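PDB 6NPS: AxyAgu115A from Amphibacillus xylanus NBRC 15112, which probably hydrolyses the alpha-linked glucuronic acid side groups of arabinoglucuronoxylan, acting as a family GH115 alpha-glucuronidase. Local coordinates for residues G172-D177 against P215-A220; W179-N184 against V451-T456; R221-G226 against G254-Y259. The protein carries 3 engineered substitutions. All coordinates share one frame; numbering follows the deposited sequence.

Contact 1: residues G172-D177 against P215-A220; sequences GFFIND and PAMWSA
Phe174, Ile175 and Asp177 pack on Pro215, Ala216 and Trp218 in a buried contact between the loops that follow two neighbouring parallel strands, 170-174 and 212-214. The two chains leave the sheet in nearly the same direction, 21° apart, and come closest where Ala216 CA approaches Ile175 O at 3.5 Å, a CA-H...O contact. Beside it Ile175 CG2 and Ala216 CB meet at 4.1 Å. A chi1 of 173° swings the Phe174 ring away from its own backbone N and turns its edge to the second loop: CE1 lies 3.6 Å from Pro215 O, which is in the ring plane, and 4.1 Å from Met217 CG. The CB of Asn176 covers one face of this ring. Helices 181-190 and 195-207 lie in the crossover between the two strands of this TIM barrel, the second giving Tyr198 OH, which is hydrogen-bonded to Ala216 N. Further out, the Trp218 indole presents one face to the side chain of Asn176, toward the rim on the five-membered side, and to Asp177 CA. The latter stands 3.9 Å from the centroid of the six-membered ring of Trp218, a CH-pi contact. Without the indole, as with an alanine at Trp218, this contact would go and a gap would probably open beside Asp177. Glu178 OE2 accepts a hydrogen bond from Trp218 N, and His414 meets the indole.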
ATOM      1  N   GLY A 172      36.424 -28.464   5.951  1.00 29.22           N
ATOM      2  CA  GLY A 172      35.466 -28.675   7.019  1.00 25.55           C
ATOM      3  C   GLY A 172      34.372 -27.631   7.078  1.00 26.14           C
ATOM      4  O   GLY A 172      34.052 -26.968   6.087  1.00 30.06           O
ATOM      5  N   PHE A 173      33.823 -27.474   8.286  1.00 26.11           N
ATOM      6  CA  PHE A 173      32.711 -26.580   8.484  1.00 32.88           C
ATOM      7  C   PHE A 173      32.757 -25.922   9.870  1.00 30.54           C
ATOM      8  O   PHE A 173      33.537 -26.281  10.760  1.00 31.50           O
ATOM      9  CB  PHE A 173      31.376 -27.320   8.251  1.00 27.01           C
ATOM     10  CG  PHE A 173      31.137 -28.520   9.191  1.00 29.56           C
ATOM     11  CD1 PHE A 173      30.641 -28.330  10.503  1.00 34.08           C
ATOM     12  CD2 PHE A 173      31.367 -29.820   8.751  1.00 28.73           C
ATOM     13  CE1 PHE A 173      30.395 -29.422  11.352  1.00 35.66           C
ATOM     14  CE2 PHE A 173      31.116 -30.936   9.587  1.00 29.93           C
ATOM     15  CZ  PHE A 173      30.628 -30.736  10.897  1.00 32.13           C
ATOM     16  N   PHE A 174      31.866 -24.952  10.011  1.00 32.01           N
ATOM     17  CA  PHE A 174      31.744 -24.041  11.152  1.00 30.71           C
ATOM     18  C   PHE A 174      30.308 -24.169  11.639  1.00 31.75           C
ATOM     19  O   PHE A 174      29.369 -23.875  10.881  1.00 33.30           O
ATOM     20  CB  PHE A 174      32.023 -22.607  10.677  1.00 29.13           C
ATOM     21  CG  PHE A 174      31.788 -21.522  11.699  1.00 31.43           C
ATOM     22  CD1 PHE A 174      31.904 -21.770  13.066  1.00 33.84           C
ATOM     23  CD2 PHE A 174      31.502 -20.223  11.265  1.00 33.73           C
ATOM     24  CE1 PHE A 174      31.700 -20.752  13.989  1.00 35.93           C
ATOM     25  CE2 PHE A 174      31.311 -19.189  12.182  1.00 40.86           C
ATOM     26  CZ  PHE A 174      31.413 -19.462  13.554  1.00 36.92           C
ATOM     27  N   ILE A 175      30.130 -24.688  12.848  1.00 34.74           N
ATOM     28  CA  ILE A 175      28.837 -24.630  13.521  1.00 39.56           C
ATOM     29  C   ILE A 175      28.639 -23.206  14.035  1.00 44.73           C
ATOM     30  O   ILE A 175      29.335 -22.785  14.959  1.00 46.16           O
ATOM     31  CB  ILE A 175      28.788 -25.633  14.675  1.00 43.66           C
ATOM     32  CG1 ILE A 175      29.139 -27.028  14.177  1.00 36.53           C
ATOM     33  CG2 ILE A 175      27.422 -25.570  15.414  1.00 45.85           C
ATOM     34  CD1 ILE A 175      29.605 -27.914  15.335  1.00 34.93           C
ATOM     35  N   ASN A 176      27.686 -22.464  13.469  1.00 42.44           N
ATOM     36  CA  ASN A 176      27.526 -21.057  13.816  1.00 48.34           C
ATOM     37  C   ASN A 176      26.041 -20.727  13.922  1.00 64.84           C
ATOM     38  O   ASN A 176      25.179 -21.580  13.715  1.00 59.26           O
ATOM     39  CB  ASN A 176      28.211 -20.149  12.787  1.00 51.33           C
ATOM     40  CG  ASN A 176      28.265 -18.661  13.222  1.00 66.93           C
ATOM     41  OD1 ASN A 176      28.123 -17.754  12.393  1.00 67.34           O
ATOM     42  ND2 ASN A 176      28.475 -18.419  14.523  1.00 70.23           N
ATOM     43  N   ASP A 177      25.738 -19.473  14.260  1.00 86.29           N
ATOM     44  CA  ASP A 177      24.357 -19.008  14.324  1.00100.28           C
ATOM     45  C   ASP A 177      23.498 -20.009  15.098  1.00101.59           C
ATOM     46  O   ASP A 177      22.398 -20.382  14.683  1.00110.96           O
ATOM     47  CB  ASP A 177      23.813 -18.772  12.906  1.00109.35           C
ATOM     48  CG  ASP A 177      24.867 -18.194  11.952  1.00112.90           C
ATOM     49  OD1 ASP A 177      25.387 -17.095  12.241  1.00114.48           O
ATOM     50  OD2 ASP A 177      25.181 -18.821  10.916  1.00111.75           O
ATOM     51  N   PRO A 215      34.217 -24.781  16.016  1.00 31.07           N
ATOM     52  CA  PRO A 215      33.117 -25.205  16.886  1.00 35.54           C
ATOM     53  C   PRO A 215      32.171 -24.063  17.200  1.00 32.49           C
ATOM     54  O   PRO A 215      32.391 -22.897  16.847  1.00 32.43           O
ATOM     55  CB  PRO A 215      33.836 -25.658  18.151  1.00 33.72           C
ATOM     56  CG  PRO A 215      35.021 -24.728  18.219  1.00 32.78           C
ATOM     57  CD  PRO A 215      35.447 -24.483  16.780  1.00 29.04           C
ATOM     58  N   ALA A 216      31.071 -24.431  17.851  1.00 31.54           N
ATOM     59  CA  ALA A 216      30.132 -23.420  18.316  1.00 35.91           C
ATOM     60  C   ALA A 216      30.815 -22.501  19.325  1.00 38.35           C
ATOM     61  O   ALA A 216      31.660 -22.939  20.125  1.00 35.26           O
ATOM     62  CB  ALA A 216      28.905 -24.087  18.940  1.00 37.31           C
ATOM     63  N   MET A 217      30.477 -21.215  19.250  1.00 37.66           N
ATOM     64  CA  MET A 217      31.204 -20.193  19.976  1.00 42.57           C
ATOM     65  C   MET A 217      30.330 -19.064  20.491  1.00 47.66           C
ATOM     66  O   MET A 217      30.871 -18.147  21.117  1.00 48.12           O
ATOM     67  CB  MET A 217      32.312 -19.586  19.095  1.00 50.35           C
ATOM     68  CG  MET A 217      31.779 -19.186  17.729  1.00 62.84           C
ATOM     69  SD  MET A 217      31.361 -17.447  17.425  1.00 70.74           S
ATOM     70  CE  MET A 217      32.845 -16.944  16.560  1.00 82.92           C
ATOM     71  N   TRP A 218      29.013 -19.084  20.271  1.00 47.06           N
ATOM     72  CA  TRP A 218      28.224 -17.930  20.703  1.00 53.94           C
ATOM     73  C   TRP A 218      28.002 -17.922  22.211  1.00 57.17           C
ATOM     74  O   TRP A 218      28.284 -16.915  22.877  1.00 63.99           O
ATOM     75  CB  TRP A 218      26.888 -17.857  19.958  1.00 63.89           C
ATOM     76  CG  TRP A 218      27.039 -17.059  18.703  1.00 84.61           C
ATOM     77  CD1 TRP A 218      28.211 -16.596  18.172  1.00 91.13           C
ATOM     78  CD2 TRP A 218      26.001 -16.624  17.816  1.00 99.26           C
ATOM     79  NE1 TRP A 218      27.973 -15.914  17.008  1.00 97.34           N
ATOM     80  CE2 TRP A 218      26.625 -15.910  16.765  1.00102.22           C
ATOM     81  CE3 TRP A 218      24.604 -16.767  17.803  1.00101.40           C
ATOM     82  CZ2 TRP A 218      25.899 -15.340  15.716  1.00104.24           C
ATOM     83  CZ3 TRP A 218      23.891 -16.204  16.760  1.00102.64           C
ATOM     84  CH2 TRP A 218      24.540 -15.500  15.731  1.00104.61           C
ATOM     85  N   SER A 219      27.445 -19.000  22.766  1.00 54.33           N
ATOM     86  CA  SER A 219      27.277 -19.145  24.215  1.00 59.53           C
ATOM     87  C   SER A 219      27.915 -20.451  24.684  1.00 62.96           C
ATOM     88  O   SER A 219      27.346 -21.224  25.476  1.00 66.78           O
ATOM     89  CB  SER A 219      25.808 -19.088  24.618  1.00 71.87           C
ATOM     90  OG  SER A 219      25.235 -20.381  24.549  1.00 80.24           O
ATOM     91  N   ALA A 220      29.094 -20.723  24.146  1.00 51.64           N
ATOM     92  CA  ALA A 220      29.807 -21.962  24.390  1.00 47.23           C
ATOM     93  C   ALA A 220      31.289 -21.643  24.381  1.00 43.53           C
ATOM     94  O   ALA A 220      31.727 -20.693  23.724  1.00 43.57           O
ATOM     95  CB  ALA A 220      29.491 -23.017  23.319  1.00 48.35           C
TER

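Contact 2: residues W179-N184 against V451-T456; sequences WPAFGN and VGDIAT
Phe182, near the start of helix 181-190, and Asp453, in the loop after strand 446-450, make the polar link. Phe182 N donates to Asp453 OD2 at 2.7 Å with an angle of 144° at the hydrogen, although the position of that oxygen is less certain. Each segment is also braced by bonds of its own. Pro180 O, after a cis peptide bond, accepts both Asn184 N and Asn184 ND2, from opposite faces of its plane; the side-chain bond is 2.7 Å long and nearly straight at 171°. A type II' beta turn from Val451 to Ile454, with Gly452 at positive phi, is closed by Ile454 N to Val451 O at 2.8 Å and presents Asp453 to the helix.

Van der Waals contacts flank this link. The methyl of Ala181 sits against the carboxylate, CB to Asp453 CG 3.5 Å. The first torsion of Phe182, at -156°, lays the ring alongside Asp453: CD2 is 3.6 Å from Asp453 O, which lies at the ring edge, in plane. The same ring makes an apolar contact with Ile454, met obliquely, CE2 to CD1 3.8 Å, with Met197 and Leu204 of helix 195-207 packing beside the pair.

A buried carboxylate thus offers an acceptor to a backbone N-H near the start of the helix, and the bond, its exact length uncertain, ties the loop after the last barrel strand to the helix that follows the first.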
ATOM      1  N   TRP A 179      21.988 -20.311  18.032  1.00 66.48           N
ATOM      2  CA  TRP A 179      20.845 -20.103  18.892  1.00 67.89           C
ATOM      3  C   TRP A 179      19.707 -19.523  18.067  1.00 75.86           C
ATOM      4  O   TRP A 179      19.953 -18.679  17.200  1.00 79.42           O
ATOM      5  CB  TRP A 179      21.171 -19.160  20.064  1.00 71.03           C
ATOM      6  CG  TRP A 179      21.982 -19.846  21.146  1.00 73.06           C
ATOM      7  CD1 TRP A 179      23.342 -19.800  21.304  1.00 72.63           C
ATOM      8  CD2 TRP A 179      21.486 -20.710  22.192  1.00 74.15           C
ATOM      9  NE1 TRP A 179      23.723 -20.573  22.386  1.00 73.12           N
ATOM     10  CE2 TRP A 179      22.608 -21.144  22.946  1.00 75.14           C
ATOM     11  CE3 TRP A 179      20.210 -21.159  22.565  1.00 72.83           C
ATOM     12  CZ2 TRP A 179      22.488 -21.998  24.050  1.00 72.31           C
ATOM     13  CZ3 TRP A 179      20.095 -22.010  23.660  1.00 72.31           C
ATOM     14  CH2 TRP A 179      21.229 -22.417  24.389  1.00 73.96           C
ATOM     15  N   PRO A 180      18.451 -19.948  18.306  1.00 74.34           N
ATOM     16  CA  PRO A 180      18.041 -20.851  19.392  1.00 72.09           C
ATOM     17  C   PRO A 180      18.114 -22.358  19.061  1.00 66.61           C
ATOM     18  O   PRO A 180      18.072 -23.190  19.973  1.00 69.14           O
ATOM     19  CB  PRO A 180      16.588 -20.432  19.632  1.00 75.43           C
ATOM     20  CG  PRO A 180      16.101 -20.076  18.238  1.00 75.91           C
ATOM     21  CD  PRO A 180      17.293 -19.502  17.500  1.00 75.79           C
ATOM     22  N   ALA A 181      18.222 -22.701  17.779  1.00 60.55           N
ATOM     23  CA  ALA A 181      18.119 -24.093  17.349  1.00 61.61           C
ATOM     24  C   ALA A 181      19.135 -25.032  18.019  1.00 60.69           C
ATOM     25  O   ALA A 181      18.758 -25.836  18.881  1.00 56.94           O
ATOM     26  CB  ALA A 181      18.262 -24.174  15.827  1.00 59.77           C
ATOM     27  N   PHE A 182      20.409 -24.951  17.610  1.00 61.52           N
ATOM     28  CA  PHE A 182      21.434 -25.884  18.089  1.00 58.47           C
ATOM     29  C   PHE A 182      21.522 -25.887  19.610  1.00 55.22           C
ATOM     30  O   PHE A 182      21.715 -26.941  20.222  1.00 52.65           O
ATOM     31  CB  PHE A 182      22.790 -25.518  17.484  1.00 51.35           C
ATOM     32  CG  PHE A 182      23.770 -26.645  17.405  1.00 54.05           C
ATOM     33  CD1 PHE A 182      24.679 -26.874  18.424  1.00 58.34           C
ATOM     34  CD2 PHE A 182      23.839 -27.431  16.282  1.00 51.31           C
ATOM     35  CE1 PHE A 182      25.604 -27.897  18.334  1.00 53.45           C
ATOM     36  CE2 PHE A 182      24.753 -28.438  16.187  1.00 54.45           C
ATOM     37  CZ  PHE A 182      25.646 -28.673  17.220  1.00 52.62           C
ATOM     38  N   GLY A 183      21.393 -24.716  20.234  1.00 55.93           N
ATOM     39  CA  GLY A 183      21.506 -24.653  21.684  1.00 52.43           C
ATOM     40  C   GLY A 183      20.473 -25.526  22.372  1.00 56.43           C
ATOM     41  O   GLY A 183      20.810 -26.394  23.181  1.00 54.61           O
ATOM     42  N   ASN A 184      19.200 -25.342  22.015  1.00 54.97           N
ATOM     43  CA  ASN A 184      18.130 -26.177  22.560  1.00 53.40           C
ATOM     44  C   ASN A 184      18.307 -27.645  22.188  1.00 49.85           C
ATOM     45  O   ASN A 184      17.974 -28.538  22.974  1.00 55.98           O
ATOM     46  CB  ASN A 184      16.785 -25.685  22.045  1.00 56.60           C
ATOM     47  CG  ASN A 184      16.317 -24.456  22.771  1.00 66.96           C
ATOM     48  OD1 ASN A 184      15.601 -24.559  23.759  1.00 75.75           O
ATOM     49  ND2 ASN A 184      16.714 -23.285  22.285  1.00 66.46           N
ATOM     50  N   VAL A 451      27.767 -23.625   8.294  1.00 29.46           N
ATOM     51  CA  VAL A 451      26.579 -24.467   8.101  1.00 32.85           C
ATOM     52  C   VAL A 451      25.529 -24.202   9.163  1.00 33.19           C
ATOM     53  O   VAL A 451      24.637 -25.024   9.337  1.00 32.42           O
ATOM     54  CB  VAL A 451      26.906 -25.972   8.080  1.00 33.19           C
ATOM     55  CG1 VAL A 451      27.693 -26.383   6.845  1.00 33.47           C
ATOM     56  CG2 VAL A 451      27.602 -26.364   9.410  1.00 30.36           C
ATOM     57  N   GLY A 452      25.628 -23.087   9.895  1.00 35.93           N
ATOM     58  CA  GLY A 452      24.625 -22.816  10.915  1.00 38.17           C
ATOM     59  C   GLY A 452      24.488 -23.941  11.928  1.00 38.02           C
ATOM     60  O   GLY A 452      25.483 -24.372  12.518  1.00 35.25           O
ATOM     61  N   ASP A 453      23.266 -24.447  12.110  1.00 35.47           N
ATOM     62  CA  ASP A 453      22.989 -25.539  13.034  1.00 40.01           C
ATOM     63  C   ASP A 453      23.094 -26.895  12.364  1.00 39.64           C
ATOM     64  O   ASP A 453      22.598 -27.872  12.927  1.00 42.04           O
ATOM     65  CB  ASP A 453      21.571 -25.404  13.584  1.00 53.86           C
ATOM     66  CG  ASP A 453      21.334 -24.046  14.204  1.00 74.04           C
ATOM     67  OD1 ASP A 453      20.917 -23.129  13.465  1.00 80.18           O
ATOM     68  OD2 ASP A 453      21.587 -23.881  15.415  1.00 80.15           O
ATOM     69  N   ILE A 454      23.717 -26.962  11.182  1.00 35.25           N
ATOM     70  CA  ILE A 454      24.002 -28.177  10.410  1.00 35.62           C
ATOM     71  C   ILE A 454      22.754 -28.793   9.797  1.00 36.57           C
ATOM     72  O   ILE A 454      22.746 -29.132   8.610  1.00 39.27           O
ATOM     73  CB  ILE A 454      24.742 -29.238  11.245  1.00 37.97           C
ATOM     74  CG1 ILE A 454      25.988 -28.646  11.928  1.00 45.31           C
ATOM     75  CG2 ILE A 454      25.093 -30.410  10.317  1.00 34.15           C
ATOM     76  CD1 ILE A 454      26.592 -29.525  13.025  1.00 50.27           C
ATOM     77  N   ALA A 455      21.707 -28.978  10.593  1.00 37.24           N
ATOM     78  CA  ALA A 455      20.494 -29.627  10.088  1.00 43.36           C
ATOM     79  C   ALA A 455      19.923 -29.032   8.802  1.00 39.16           C
ATOM     80  O   ALA A 455      19.848 -27.816   8.644  1.00 35.89           O
ATOM     81  CB  ALA A 455      19.424 -29.631  11.176  1.00 41.42           C
ATOM     82  N   THR A 456      19.483 -29.921   7.892  1.00 35.70           N
ATOM     83  CA  THR A 456      19.014 -29.657   6.528  1.00 33.49           C
ATOM     84  C   THR A 456      20.132 -29.219   5.587  1.00 32.40           C
ATOM     85  O   THR A 456      19.907 -29.112   4.375  1.00 32.87           O
ATOM     86  CB  THR A 456      17.872 -28.615   6.457  1.00 34.61           C
ATOM     87  OG1 THR A 456      18.406 -27.289   6.525  1.00 35.94           O
ATOM     88  CG2 THR A 456      16.878 -28.815   7.614  1.00 35.64           C
TER

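Contact 3: residues R221-G226 against G254-Y259; sequences RFNDDG and GEEYKY
The guanidinium of Arg221 is sandwiched: the Tyr259 ring covers one face, Asp224 CB stands over the centre of the other, and water 1 lies at the edge, in plane. Arginine and tyrosine planes are only 16° apart, and CZ of Arg221 sits 3.8 Å from the Tyr259 centroid, almost on the ring normal, so the stack is also a cation-pi contact. A bend at chi3 (-65°) folds the end of the arginine flat onto the ring, while farther back its CG touches Glu255 CB at 3.7 Å. Water 1 accepts from Arg221 NH1 at 3.0 Å and donates to Glu256 O, which fixes the rotation of the guanidinium further.

Beside the stack, Asn223 ND2 donates to Glu256 OE2 at 2.9 Å. The donor arrives on the syn side, 22° out of the carboxylate plane, with amide and carboxylate almost perpendicular. Asp224 and Glu256 bring like charges close, OD2 to OE1 4.1 Å, with their carboxylate planes also nearly at right angles. Water 3 donates to both of these oxygens, and water 2 accepts from Asn223 N while donating to Asp224 OD2. Each acid has its own salt bridge, Asp224 to Arg290 and Glu256 to Arg252, which probably offsets the repulsion.

Within the first loop, Arg221 N is bonded to Asp225 OD2 at 2.7 Å. Loop 221-226 follows barrel strand 212-214; the other segment leads into helix 256-260 and comes after the adjacent strand 241-242. The contact thus joins two successive beta-alpha connections of a TIM barrel.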
ATOM      1  N   ARG A 221      32.061 -22.457  25.096  1.00 41.22           N
ATOM      2  CA  ARG A 221      33.518 -22.358  25.094  1.00 36.20           C
ATOM      3  C   ARG A 221      34.030 -23.772  24.859  1.00 36.54           C
ATOM      4  O   ARG A 221      34.018 -24.596  25.784  1.00 36.00           O
ATOM      5  CB  ARG A 221      34.045 -21.799  26.418  1.00 40.74           C
ATOM      6  CG  ARG A 221      33.762 -20.326  26.588  1.00 39.11           C
ATOM      7  CD  ARG A 221      34.147 -19.865  27.992  1.00 43.52           C
ATOM      8  NE  ARG A 221      33.320 -20.482  29.026  1.00 49.32           N
ATOM      9  CZ  ARG A 221      33.683 -20.631  30.302  1.00 52.22           C
ATOM     10  NH1 ARG A 221      34.862 -20.189  30.724  1.00 51.57           N
ATOM     11  NH2 ARG A 221      32.866 -21.213  31.166  1.00 57.13           N
ATOM     12  N   PHE A 222      34.472 -24.020  23.630  1.00 31.48           N
ATOM     13  CA  PHE A 222      34.846 -25.360  23.228  1.00 31.27           C
ATOM     14  C   PHE A 222      35.957 -25.886  24.125  1.00 35.71           C
ATOM     15  O   PHE A 222      35.930 -27.057  24.514  1.00 38.33           O
ATOM     16  CB  PHE A 222      35.264 -25.341  21.773  1.00 29.46           C
ATOM     17  CG  PHE A 222      35.649 -26.696  21.218  1.00 31.36           C
ATOM     18  CD1 PHE A 222      34.686 -27.595  20.781  1.00 30.93           C
ATOM     19  CD2 PHE A 222      37.001 -27.064  21.147  1.00 32.42           C
ATOM     20  CE1 PHE A 222      35.091 -28.842  20.211  1.00 34.04           C
ATOM     21  CE2 PHE A 222      37.396 -28.295  20.647  1.00 31.46           C
ATOM     22  CZ  PHE A 222      36.437 -29.177  20.144  1.00 31.87           C
ATOM     23  N   ASN A 223      36.903 -25.016  24.518  1.00 33.07           N
ATOM     24  CA  ASN A 223      38.049 -25.464  25.349  1.00 35.42           C
ATOM     25  C   ASN A 223      37.693 -25.738  26.800  1.00 38.21           C
ATOM     26  O   ASN A 223      38.533 -26.279  27.525  1.00 38.89           O
ATOM     27  CB  ASN A 223      39.179 -24.438  25.339  1.00 36.83           C
ATOM     28  CG  ASN A 223      39.796 -24.289  23.962  1.00 41.99           C
ATOM     29  OD1 ASN A 223      39.892 -25.264  23.205  1.00 41.86           O
ATOM     30  ND2 ASN A 223      40.177 -23.054  23.602  1.00 41.85           N
ATOM     31  N   ASP A 224      36.472 -25.391  27.233  1.00 43.17           N
ATOM     32  CA  ASP A 224      36.079 -25.444  28.633  1.00 43.18           C
ATOM     33  C   ASP A 224      34.821 -26.256  28.915  1.00 42.79           C
ATOM     34  O   ASP A 224      34.536 -26.500  30.093  1.00 42.48           O
ATOM     35  CB  ASP A 224      35.844 -24.022  29.170  1.00 45.81           C
ATOM     36  CG  ASP A 224      37.070 -23.119  29.015  1.00 56.23           C
ATOM     37  OD1 ASP A 224      38.004 -23.222  29.854  1.00 61.34           O
ATOM     38  OD2 ASP A 224      37.100 -22.304  28.064  1.00 55.05           O
ATOM     39  N   ASP A 225      34.054 -26.657  27.891  1.00 42.15           N
ATOM     40  CA  ASP A 225      32.706 -27.196  28.057  1.00 43.73           C
ATOM     41  C   ASP A 225      32.658 -28.709  27.939  1.00 45.55           C
ATOM     42  O   ASP A 225      31.567 -29.269  27.769  1.00 47.22           O
ATOM     43  CB  ASP A 225      31.751 -26.614  27.005  1.00 44.68           C
ATOM     44  CG  ASP A 225      31.407 -25.144  27.249  1.00 59.49           C
ATOM     45  OD1 ASP A 225      31.691 -24.622  28.360  1.00 57.24           O
ATOM     46  OD2 ASP A 225      30.838 -24.512  26.313  1.00 62.28           O
ATOM     47  N   GLY A 226      33.817 -29.379  27.961  1.00 40.69           N
ATOM     48  CA  GLY A 226      33.904 -30.790  27.657  1.00 39.48           C
ATOM     49  C   GLY A 226      33.027 -31.707  28.479  1.00 44.01           C
ATOM     50  O   GLY A 226      32.481 -32.676  27.933  1.00 43.75           O
ATOM     51  N   GLY A 254      35.626 -17.101  21.391  1.00 42.07           N
ATOM     52  CA  GLY A 254      35.138 -15.744  21.564  1.00 40.38           C
ATOM     53  C   GLY A 254      34.591 -15.433  22.943  1.00 44.13           C
ATOM     54  O   GLY A 254      34.576 -14.267  23.354  1.00 53.00           O
ATOM     55  N   GLU A 255      34.125 -16.442  23.680  1.00 38.92           N
ATOM     56  CA  GLU A 255      33.557 -16.163  25.000  1.00 41.84           C
ATOM     57  C   GLU A 255      34.586 -16.262  26.139  1.00 43.02           C
ATOM     58  O   GLU A 255      34.267 -15.883  27.282  1.00 47.06           O
ATOM     59  CB  GLU A 255      32.391 -17.117  25.283  1.00 48.61           C
ATOM     60  CG  GLU A 255      31.170 -16.896  24.385  1.00 63.19           C
ATOM     61  CD  GLU A 255      30.343 -15.690  24.806  1.00 75.75           C
ATOM     62  OE1 GLU A 255      30.614 -14.556  24.336  1.00 76.70           O
ATOM     63  OE2 GLU A 255      29.415 -15.883  25.619  1.00 84.04           O
ATOM     64  N   GLU A 256      35.805 -16.752  25.868  1.00 41.44           N
ATOM     65  CA  GLU A 256      36.777 -16.949  26.950  1.00 40.18           C
ATOM     66  C   GLU A 256      37.084 -15.644  27.665  1.00 38.40           C
ATOM     67  O   GLU A 256      37.094 -15.597  28.900  1.00 45.98           O
ATOM     68  CB  GLU A 256      38.065 -17.588  26.420  1.00 35.83           C
ATOM     69  CG  GLU A 256      37.830 -19.028  25.913  1.00 37.51           C
ATOM     70  CD  GLU A 256      39.115 -19.844  25.677  1.00 45.49           C
ATOM     71  OE1 GLU A 256      40.017 -19.841  26.556  1.00 55.76           O
ATOM     72  OE2 GLU A 256      39.198 -20.516  24.606  1.00 43.94           O
ATOM     73  N   TYR A 257      37.326 -14.559  26.904  1.00 41.24           N
ATOM     74  CA  TYR A 257      37.803 -13.324  27.529  1.00 40.91           C
ATOM     75  C   TYR A 257      36.771 -12.752  28.487  1.00 46.71           C
ATOM     76  O   TYR A 257      37.129 -12.152  29.517  1.00 47.16           O
ATOM     77  CB  TYR A 257      38.190 -12.290  26.463  1.00 41.21           C
ATOM     78  CG  TYR A 257      38.915 -11.065  27.049  1.00 41.41           C
ATOM     79  CD1 TYR A 257      38.396  -9.795  26.902  1.00 42.92           C
ATOM     80  CD2 TYR A 257      40.129 -11.198  27.711  1.00 44.10           C
ATOM     81  CE1 TYR A 257      39.041  -8.682  27.413  1.00 47.85           C
ATOM     82  CE2 TYR A 257      40.793 -10.079  28.250  1.00 45.19           C
ATOM     83  CZ  TYR A 257      40.244  -8.823  28.098  1.00 47.08           C
ATOM     84  OH  TYR A 257      40.877  -7.705  28.614  1.00 45.64           O
ATOM     85  N   LYS A 258      35.494 -12.963  28.193  1.00 44.24           N
ATOM     86  CA  LYS A 258      34.437 -12.445  29.050  1.00 47.66           C
ATOM     87  C   LYS A 258      34.564 -12.936  30.493  1.00 46.26           C
ATOM     88  O   LYS A 258      34.223 -12.198  31.419  1.00 45.77           O
ATOM     89  CB  LYS A 258      33.068 -12.820  28.475  1.00 52.01           C
ATOM     90  CG  LYS A 258      31.938 -12.041  29.085  1.00 64.09           C
ATOM     91  CD  LYS A 258      30.566 -12.592  28.711  1.00 76.03           C
ATOM     92  CE  LYS A 258      30.581 -14.099  28.492  1.00 82.45           C
ATOM     93  NZ  LYS A 258      29.199 -14.627  28.293  1.00 90.16           N
ATOM     94  N   TYR A 259      35.032 -14.167  30.704  1.00 46.84           N
ATOM     95  CA  TYR A 259      35.126 -14.741  32.049  1.00 53.38           C
ATOM     96  C   TYR A 259      36.473 -14.495  32.713  1.00 55.66           C
ATOM     97  O   TYR A 259      36.580 -14.642  33.933  1.00 58.40           O
ATOM     98  CB  TYR A 259      34.904 -16.263  32.010  1.00 58.24           C
ATOM     99  CG  TYR A 259      33.544 -16.714  31.502  1.00 66.19           C
ATOM    100  CD1 TYR A 259      32.510 -17.020  32.389  1.00 70.54           C
ATOM    101  CD2 TYR A 259      33.297 -16.844  30.139  1.00 64.25           C
ATOM    102  CE1 TYR A 259      31.271 -17.438  31.928  1.00 72.28           C
ATOM    103  CE2 TYR A 259      32.054 -17.254  29.669  1.00 66.51           C
ATOM    104  CZ  TYR A 259      31.049 -17.556  30.566  1.00 70.62           C
ATOM    105  OH  TYR A 259      29.811 -17.964  30.114  1.00 71.06           O
TER
HETATM  106  O   HOH W   1      37.042 -18.352  29.878  1.00 47.98           O
HETATM  107  O   HOH W   2      36.998 -22.212  25.042  1.00 41.75           O
HETATM  108  O   HOH W   3      38.721 -20.271  29.194  1.00 49.38           O

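How the contacts relate
All three contacts lie at or beyond the C-terminal ends of the parallel strands of one TIM barrel, the end that carries the active site in such barrels. Contacts 1 and 2 have centres 9 Å apart and are probably joined by backbone hydrogen bonds, Phe174 O to Val451 N and Asn176 N to Gly452 O, both 3.1 Å. Bound glycerol, probably from the crystallisation liquor, lies about 3 Å from the side chain of Asn176 and likewise from that of Trp179, consistent with a pocket here. Contact 3, centred 12 Å from contact 1, continues the 215-220 loop outward; Pro215 CB touches Phe222 CD1 at 3.4 Å. Contacts 2 and 3 stay about 8 Å apart at their nearest atoms.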